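Local coordinates for enolase from the environmental genome shotgun sequencing of the Sargasso Sea (PDB 2QGY), which is of unknown function but, as a magnesium-binding member of the enolase superfamily, probably acts on a carboxylate substrate by abstracting a proton next to the carboxylate, at residues Q182-V187 / K215-F220; E262-S265 / I271-P274; I299-W304 / S312-V317. All coordinates share one frame; numbering follows the deposited sequence. Where two conformers were deposited one is given.

How the contacts relate
From the N terminus, contact 1 comes first: it brings helix 207-217 and the turn after it back against helix 177-191, closing a loop that contains strand 197-200. Contact 2 closes a much shorter loop, the turn between helix 257-265 and strand 271-272, and contact 3 folds the segment leaving strand 298-299 onto helix 309-320. The three follow in series, and none crosses or encloses another. Contact 1 joins two outer barrel helices, contact 2 a helix to a barrel strand, and contact 3 a helix to the loop after one. Contacts 2 and 3 touch through Phe272 O and Ser300 N, 2.9 Å apart; contact 1 lies about 26 and 28 Å from them, between centres.

Contact 1: residues Q182-V187 / K215-F220; sequences QFVEKV and KEVSSF
Val184 and Glu185, neighbours on helix 177-191, receive Phe220 and Val217 from the end of helix 207-217 and the 3-10 turn that follows it. Phe220 gives most to the contact. The aliphatic part of Glu185 lies along the far rim of its ring, where CG of Glu185 comes within 3.6 Å of CE1 of Phe220, while Glu185 CB is 3.7 Å from both CE1 and CZ of that ring. Backbone N of Glu185 lies over one face of the ring, offset toward the rim, and Ser219 OG over the opposite face. At the near end of the aromatic side chain, CG1 of Val184 sits 3.9 Å from CB of Phe220. The same methyl reaches CG2 of Val217 at 3.8 Å, the two valines crossing at about a right angle, so Val184 fills the angle between Val217 and the base of the phenylalanine.

Glu185 has CG anti to its backbone N (chi1 -170°) and runs straight on, which lays its methylenes past the ring and carries the carboxylate beyond it. There Gln182 NE2, one helical turn earlier, donates to Glu185 OE1 over 3.0 Å in a rather bent bond. Phe220 N is bonded to Val217 O, and this turn brings Phe220 round beside Val217, so that both meet Val184. Ile181 touches both Val217 and Phe220, and Arg188 NH2 bonds to Phe220 O.

Two outer helices of the TIM barrel, joined in sequence through strand 197-200, thus pack against each other, and both touch that strand. The valines suit the buried part, and Glu185 the margin, its charged end extending past the ring. The side-chain contacts across this pair are apolar, which implies cohesion by close fit and burial of hydrocarbon.

Contact 2: residues E262-S265 / I271-P274; sequences ELIS and IFNP
Leu263 and Ile264 of helix 257-265 both meet the outer end of the ring of Phe272, which reaches out from strand 271-272. Together with the preceding strand 248-250 these elements make one beta-alpha-beta unit of the TIM barrel, and the contact seals the helix onto the strand it leads into. The two aliphatic residues address the ring differently. Ile264 crosses Phe272 at about a right angle and puts CG1 in the plane of the ring, at its outer edge. Leu263 instead runs past Phe272 in the opposite sense, the leucine reaching from helix to barrel and the phenylalanine from barrel to helix. Leu263 CB and CD1 meet Phe272 CE1 obliquely, at 3.8 and 3.7 Å.

Phe272 has CG anti to the carbonyl carbon, beside its backbone N (chi1 -63°), which carries the ring toward the helix, whose Leu263 CA is 9.1 Å from the CA of Phe272. A long aromatic side chain suits this gap between helix and strand, with branched aliphatic residues to meet it from the helix. Phe260, a turn earlier on the helix, adds an edge-to-face stack with the same ring. Asn273, which follows Phe272, hydrogen-bonds through OD1 to N of the magnesium ligand Glu252. At the outermost part of the ring, Ile264 CG1 lies 3.7 Å from both CZ and CE2 of Phe272.

Contact 3: residues I299-W304 / S312-V317; sequences ISPHCW and SAMLHV
Met314 reaches from helix 309-320 across to Pro301 and Cys303, two residues of the loop that leaves strand 298-299. The contact packs this loop of the TIM barrel onto the helix that follows it, on the side of the magnesium site; the side chain of Cys303 is about 11 Å from the magnesium ion. The conformation of Met314 explains how one side chain serves both partners. With CG anti to the backbone N (chi1 177°) and SD anti to CA (chi2 -174°), the chain stretches straight out from the helix, and then it bends at chi3, 61°, turning the terminal methyl aside. The extended part brings CG of Met314 to 3.8 Å from CB of Pro301, the two side chains crossing at a slant. Farther out, Met314 SD lies 3.6 Å from CB of Cys303, and Met314 CE, beyond the bend, is 4.1 Å from that same CB.

Both Pro301 and Cys303 direct CB toward the helix, whereas His302 between them points away from it and touches the magnesium ligand Glu252. Proline offers a compact apolar face, and cysteine a small one, met through CB. An unbranched, flexible methionine suits a place where one buried side chain must meet two surfaces of different shape. Cys303 N is hydrogen-bonded to Glu328 OE1.

Around the contact, Val317 packs on helix 282-294 and Leu315 on strand 351-354, so helix 309-320 packs on both while Met314 faces the loop beyond strand 298-299.

Contact 1: residues Q182-V187 / K215-F220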
loop_
_atom_site.group_PDB
_atom_site.type_symbol
_atom_site.label_atom_id
_atom_site.label_comp_id
_atom_site.label_asym_id
_atom_site.label_seq_id
_atom_site.Cartn_x
_atom_site.Cartn_y
_atom_site.Cartn_z
ATOM N N GLN A 182 -32.694 13.414 7.536
ATOM C CA GLN A 182 -33.962 12.676 7.551
ATOM C C GLN A 182 -33.743 11.193 7.754
ATOM O O GLN A 182 -34.436 10.545 8.545
ATOM C CB GLN A 182 -34.751 12.885 6.250
ATOM C CG GLN A 182 -35.848 13.922 6.367
ATOM C CD GLN A 182 -36.555 13.874 7.716
ATOM O OE1 GLN A 182 -37.247 12.898 8.038
ATOM N NE2 GLN A 182 -36.366 14.924 8.522
ATOM N N PHE A 183 -32.761 10.669 7.030
ATOM C CA PHE A 183 -32.369 9.285 7.168
ATOM C C PHE A 183 -31.920 8.954 8.592
ATOM O O PHE A 183 -32.384 7.969 9.158
ATOM C CB PHE A 183 -31.294 8.933 6.139
ATOM C CG PHE A 183 -30.864 7.501 6.188
ATOM C CD1 PHE A 183 -31.808 6.474 6.259
ATOM C CD2 PHE A 183 -29.512 7.171 6.194
ATOM C CE1 PHE A 183 -31.416 5.138 6.318
ATOM C CE2 PHE A 183 -29.108 5.842 6.249
ATOM C CZ PHE A 183 -30.053 4.818 6.320
ATOM N N VAL A 184 -31.051 9.779 9.180
ATOM C CA VAL A 184 -30.593 9.525 10.557
ATOM C C VAL A 184 -31.772 9.599 11.531
ATOM O O VAL A 184 -31.889 8.780 12.445
ATOM C CB VAL A 184 -29.430 10.471 11.002
ATOM C CG1 VAL A 184 -28.983 10.142 12.397
ATOM C CG2 VAL A 184 -28.230 10.369 10.052
ATOM N N GLU A 185 -32.654 10.572 11.317
ATOM C CA GLU A 185 -33.815 10.766 12.191
ATOM C C GLU A 185 -34.737 9.554 12.207
ATOM O O GLU A 185 -35.077 9.040 13.282
ATOM C CB GLU A 185 -34.589 12.020 11.798
ATOM C CG GLU A 185 -35.656 12.407 12.825
ATOM C CD GLU A 185 -36.418 13.652 12.442
ATOM O OE1 GLU A 185 -36.073 14.289 11.421
ATOM O OE2 GLU A 185 -37.374 14.002 13.172
ATOM N N LYS A 186 -35.125 9.096 11.017
ATOM C CA LYS A 186 -35.940 7.884 10.860
ATOM C C LYS A 186 -35.283 6.652 11.482
ATOM O O LYS A 186 -35.952 5.840 12.123
ATOM C CB LYS A 186 -36.263 7.658 9.380
ATOM C CG LYS A 186 -37.165 8.761 8.814
ATOM C CD LYS A 186 -36.960 9.009 7.314
ATOM C CE LYS A 186 -38.088 8.449 6.455
ATOM N NZ LYS A 186 -38.123 9.159 5.153
ATOM N N VAL A 187 -33.963 6.520 11.328
ATOM C CA VAL A 187 -33.269 5.394 11.938
ATOM C C VAL A 187 -33.382 5.432 13.466
ATOM O O VAL A 187 -33.697 4.429 14.103
ATOM C CB VAL A 187 -31.763 5.328 11.524
ATOM C CG1 VAL A 187 -31.040 4.309 12.365
ATOM C CG2 VAL A 187 -31.627 5.005 10.039
ATOM N N LYS A 215 -22.668 19.093 12.153
ATOM C CA LYS A 215 -23.309 20.133 12.963
ATOM C C LYS A 215 -24.794 19.805 13.193
ATOM O O LYS A 215 -25.329 20.004 14.289
ATOM C CB LYS A 215 -23.141 21.484 12.275
ATOM C CG LYS A 215 -23.401 22.682 13.172
ATOM C CD LYS A 215 -22.853 23.960 12.516
ATOM C CE LYS A 215 -22.595 25.054 13.561
ATOM N NZ LYS A 215 -21.803 26.212 13.011
ATOM N N GLU A 216 -25.449 19.259 12.178
ATOM C CA GLU A 216 -26.870 18.930 12.282
ATOM C C GLU A 216 -27.138 17.557 12.907
ATOM O O GLU A 216 -28.239 17.299 13.402
ATOM C CB GLU A 216 -27.539 19.027 10.906
ATOM C CG GLU A 216 -27.359 20.385 10.226
ATOM C CD GLU A 216 -28.041 21.521 10.976
ATOM O OE1 GLU A 216 -29.113 21.264 11.577
ATOM O OE2 GLU A 216 -27.503 22.662 10.969
ATOM N N VAL A 217 -26.154 16.663 12.872
ATOM C CA VAL A 217 -26.412 15.282 13.297
ATOM C C VAL A 217 -26.185 15.065 14.785
ATOM O O VAL A 217 -26.639 14.058 15.337
ATOM C CB VAL A 217 -25.613 14.234 12.451
ATOM C CG1 VAL A 217 -24.182 14.085 12.985
ATOM C CG2 VAL A 217 -26.345 12.896 12.445
ATOM N N SER A 218 -25.525 16.024 15.448
ATOM C CA SER A 218 -25.104 15.817 16.838
ATOM C C SER A 218 -26.282 15.539 17.787
ATOM O O SER A 218 -26.121 14.829 18.786
ATOM C CB SER A 218 -24.205 16.961 17.357
ATOM O OG SER A 218 -24.724 18.252 17.049
ATOM N N SER A 219 -27.461 16.079 17.476
ATOM C CA SER A 219 -28.628 15.890 18.358
ATOM C C SER A 219 -29.181 14.464 18.361
ATOM O O SER A 219 -29.918 14.087 19.281
ATOM C CB SER A 219 -29.750 16.893 18.043
ATOM O OG SER A 219 -30.031 16.959 16.656
ATOM N N PHE A 220 -28.808 13.672 17.350
ATOM C CA PHE A 220 -29.210 12.278 17.289
ATOM C C PHE A 220 -28.237 11.363 18.052
ATOM O O PHE A 220 -28.366 10.141 18.007
ATOM C CB PHE A 220 -29.381 11.830 15.835
ATOM C CG PHE A 220 -30.378 12.647 15.078
ATOM C CD1 PHE A 220 -31.738 12.518 15.339
ATOM C CD2 PHE A 220 -29.959 13.566 14.125
ATOM C CE1 PHE A 220 -32.666 13.303 14.667
ATOM C CE2 PHE A 220 -30.891 14.341 13.424
ATOM C CZ PHE A 220 -32.245 14.205 13.702
#

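Contact 2: residues E262-S265 / I271-P274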
loop_
_atom_site.group_PDB
_atom_site.type_symbol
_atom_site.label_atom_id
_atom_site.label_comp_id
_atom_site.label_asym_id
_atom_site.label_seq_id
_atom_site.Cartn_x
_atom_site.Cartn_y
_atom_site.Cartn_z
ATOM N N GLU A 262 1.725 7.588 14.416
ATOM C CA GLU A 262 1.525 9.013 14.108
ATOM C C GLU A 262 0.138 9.473 14.562
ATOM O O GLU A 262 0.024 10.567 15.119
ATOM C CB GLU A 262 1.715 9.288 12.618
ATOM C CG GLU A 262 1.493 10.776 12.173
ATOM C CD GLU A 262 2.566 11.737 12.666
ATOM O OE1 GLU A 262 3.633 11.265 13.084
ATOM O OE2 GLU A 262 2.332 12.975 12.628
ATOM N N LEU A 263 -0.912 8.685 14.312
ATOM C CA LEU A 263 -2.269 9.085 14.758
ATOM C C LEU A 263 -2.288 9.231 16.277
ATOM O O LEU A 263 -2.864 10.169 16.803
ATOM C CB LEU A 263 -3.354 8.072 14.346
ATOM C CG LEU A 263 -3.629 7.874 12.850
ATOM C CD1 LEU A 263 -4.539 6.656 12.760
ATOM C CD2 LEU A 263 -4.363 9.105 12.281
ATOM N N ILE A 264 -1.632 8.309 16.979
ATOM C CA ILE A 264 -1.565 8.428 18.448
ATOM C C ILE A 264 -0.862 9.727 18.876
ATOM O O ILE A 264 -1.350 10.436 19.775
ATOM C CB ILE A 264 -0.881 7.204 19.094
ATOM C CG1 ILE A 264 -1.732 5.946 18.955
ATOM C CG2 ILE A 264 -0.664 7.407 20.618
ATOM C CD1 ILE A 264 -0.947 4.642 19.339
ATOM N N SER A 265 0.267 10.012 18.221
ATOM C CA SER A 265 1.134 11.178 18.510
ATOM C C SER A 265 0.376 12.462 18.363
ATOM O O SER A 265 0.591 13.424 19.106
ATOM C CB SER A 265 2.293 11.251 17.505
ATOM O OG SER A 265 3.261 10.266 17.764
ATOM N N ILE A 271 -10.853 6.158 18.237
ATOM C CA ILE A 271 -10.952 4.701 18.027
ATOM C C ILE A 271 -10.245 4.395 16.711
ATOM O O ILE A 271 -10.394 5.122 15.749
ATOM C CB ILE A 271 -12.451 4.259 17.892
ATOM C CG1 ILE A 271 -13.260 4.606 19.161
ATOM C CG2 ILE A 271 -12.566 2.733 17.547
ATOM C CD1 ILE A 271 -14.801 4.548 18.967
ATOM N N PHE A 272 -9.481 3.312 16.653
ATOM C CA PHE A 272 -8.910 2.894 15.381
ATOM C C PHE A 272 -9.665 1.658 14.873
ATOM O O PHE A 272 -10.018 0.798 15.667
ATOM C CB PHE A 272 -7.450 2.467 15.563
ATOM C CG PHE A 272 -6.521 3.565 16.033
ATOM C CD1 PHE A 272 -6.774 4.914 15.747
ATOM C CD2 PHE A 272 -5.379 3.236 16.755
ATOM C CE1 PHE A 272 -5.858 5.915 16.177
ATOM C CE2 PHE A 272 -4.465 4.242 17.173
ATOM C CZ PHE A 272 -4.718 5.555 16.871
ATOM N N ASN A 273 -9.889 1.554 13.562
ATOM C CA ASN A 273 -10.570 0.388 13.013
ATOM C C ASN A 273 -9.764 -0.244 11.846
ATOM O O ASN A 273 -10.298 -0.446 10.781
ATOM C CB ASN A 273 -12.024 0.729 12.613
ATOM C CG ASN A 273 -12.103 1.648 11.386
ATOM O OD1 ASN A 273 -11.190 2.430 11.122
ATOM N ND2 ASN A 273 -13.177 1.510 10.599
ATOM N N PRO A 274 -8.494 -0.613 12.085
ATOM C CA PRO A 274 -7.770 -1.335 11.025
ATOM C C PRO A 274 -8.563 -2.635 10.747
ATOM O O PRO A 274 -9.233 -3.178 11.660
ATOM C CB PRO A 274 -6.422 -1.681 11.673
ATOM C CG PRO A 274 -6.700 -1.731 13.153
ATOM C CD PRO A 274 -7.729 -0.573 13.345
#

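Contact 3: residues I299-W304 / S312-V317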
loop_
_atom_site.group_PDB
_atom_site.type_symbol
_atom_site.label_atom_id
_atom_site.label_comp_id
_atom_site.label_asym_id
_atom_site.label_seq_id
_atom_site.Cartn_x
_atom_site.Cartn_y
_atom_site.Cartn_z
ATOM N N ILE A 299 -9.889 0.149 20.195
ATOM C CA ILE A 299 -9.740 -0.553 18.920
ATOM C C ILE A 299 -11.036 -1.280 18.562
ATOM O O ILE A 299 -11.556 -2.065 19.339
ATOM C CB ILE A 299 -8.609 -1.605 18.998
ATOM C CG1 ILE A 299 -7.266 -0.957 19.405
ATOM C CG2 ILE A 299 -8.453 -2.337 17.646
ATOM C CD1 ILE A 299 -6.712 0.103 18.397
ATOM N N SER A 300 -11.550 -1.016 17.373
ATOM C CA SER A 300 -12.739 -1.707 16.898
ATOM C C SER A 300 -12.330 -2.260 15.556
ATOM O O SER A 300 -12.383 -1.567 14.575
ATOM C CB SER A 300 -13.867 -0.697 16.676
ATOM O OG SER A 300 -15.011 -1.336 16.104
ATOM N N PRO A 301 -11.871 -3.513 15.500
ATOM C CA PRO A 301 -11.431 -3.976 14.185
ATOM C C PRO A 301 -12.509 -3.919 13.101
ATOM O O PRO A 301 -13.704 -4.205 13.355
ATOM C CB PRO A 301 -11.000 -5.427 14.451
ATOM C CG PRO A 301 -10.659 -5.439 15.931
ATOM C CD PRO A 301 -11.748 -4.555 16.535
ATOM N N HIS A 302 -12.086 -3.548 11.898
ATOM C CA HIS A 302 -12.970 -3.483 10.767
ATOM C C HIS A 302 -12.984 -4.929 10.270
ATOM O O HIS A 302 -12.007 -5.644 10.429
ATOM C CB HIS A 302 -12.337 -2.522 9.749
ATOM C CG HIS A 302 -13.012 -2.454 8.403
ATOM N ND1 HIS A 302 -12.593 -3.213 7.334
ATOM C CD2 HIS A 302 -13.957 -1.613 7.913
ATOM C CE1 HIS A 302 -13.287 -2.889 6.255
ATOM N NE2 HIS A 302 -14.135 -1.927 6.580
ATOM N N CYS A 303 -14.103 -5.377 9.732
ATOM C CA CYS A 303 -14.179 -6.768 9.270
ATOM C C CYS A 303 -15.104 -6.902 8.065
ATOM O O CYS A 303 -16.157 -7.554 8.120
ATOM C CB CYS A 303 -14.594 -7.726 10.412
ATOM S SG CYS A 303 -14.307 -9.490 9.915
ATOM N N TRP A 304 -14.737 -6.256 6.963
ATOM C CA TRP A 304 -15.478 -6.447 5.735
ATOM C C TRP A 304 -14.800 -7.615 5.006
ATOM O O TRP A 304 -13.997 -7.449 4.081
ATOM C CB TRP A 304 -15.563 -5.158 4.906
ATOM C CG TRP A 304 -16.465 -5.283 3.708
ATOM C CD1 TRP A 304 -17.654 -5.940 3.633
ATOM C CD2 TRP A 304 -16.199 -4.784 2.398
ATOM N NE1 TRP A 304 -18.168 -5.865 2.354
ATOM C CE2 TRP A 304 -17.304 -5.140 1.582
ATOM C CE3 TRP A 304 -15.147 -4.052 1.839
ATOM C CZ2 TRP A 304 -17.381 -4.789 0.226
ATOM C CZ3 TRP A 304 -15.227 -3.689 0.482
ATOM C CH2 TRP A 304 -16.333 -4.078 -0.303
ATOM N N SER A 312 -13.486 -14.986 13.100
ATOM C CA SER A 312 -12.947 -15.705 14.256
ATOM C C SER A 312 -11.681 -15.070 14.800
ATOM O O SER A 312 -11.530 -14.925 16.012
ATOM C CB SER A 312 -12.683 -17.170 13.920
ATOM O OG SER A 312 -12.258 -17.840 15.095
ATOM N N ALA A 313 -10.761 -14.689 13.911
ATOM C CA ALA A 313 -9.540 -13.985 14.337
ATOM C C ALA A 313 -9.908 -12.692 15.073
ATOM O O ALA A 313 -9.348 -12.380 16.146
ATOM C CB ALA A 313 -8.676 -13.672 13.118
ATOM N N MET A 314 -10.863 -11.955 14.520
ATOM C CA MET A 314 -11.272 -10.687 15.119
ATOM C C MET A 314 -11.785 -10.931 16.543
ATOM O O MET A 314 -11.402 -10.236 17.487
ATOM C CB MET A 314 -12.371 -10.024 14.264
ATOM C CG MET A 314 -12.967 -8.682 14.843
ATOM S SD MET A 314 -14.341 -7.994 13.946
ATOM C CE MET A 314 -15.560 -9.309 14.068
ATOM N N LEU A 315 -12.687 -11.888 16.689
ATOM C CA LEU A 315 -13.266 -12.170 18.004
ATOM C C LEU A 315 -12.204 -12.591 19.003
ATOM O O LEU A 315 -12.191 -12.115 20.163
ATOM C CB LEU A 315 -14.396 -13.212 17.901
ATOM C CG LEU A 315 -15.581 -12.835 17.014
ATOM C CD1 LEU A 315 -16.603 -13.960 17.022
ATOM C CD2 LEU A 315 -16.219 -11.493 17.475
ATOM N N HIS A 316 -11.288 -13.458 18.575
ATOM C CA HIS A 316 -10.195 -13.868 19.475
ATOM C C HIS A 316 -9.329 -12.657 19.889
ATOM O O HIS A 316 -8.984 -12.499 21.070
ATOM C CB HIS A 316 -9.342 -14.962 18.828
ATOM C CG HIS A 316 -9.953 -16.332 18.904
ATOM N ND1 HIS A 316 -9.897 -17.109 20.047
ATOM C CD2 HIS A 316 -10.624 -17.064 17.982
ATOM C CE1 HIS A 316 -10.502 -18.263 19.814
ATOM N NE2 HIS A 316 -10.972 -18.250 18.579
ATOM N N VAL A 317 -9.008 -11.773 18.946
ATOM C CA VAL A 317 -8.222 -10.594 19.286
ATOM C C VAL A 317 -8.999 -9.710 20.257
ATOM O O VAL A 317 -8.460 -9.319 21.300
ATOM C CB VAL A 317 -7.792 -9.769 18.043
ATOM C CG1 VAL A 317 -7.228 -8.355 18.448
ATOM C CG2 VAL A 317 -6.737 -10.512 17.324
#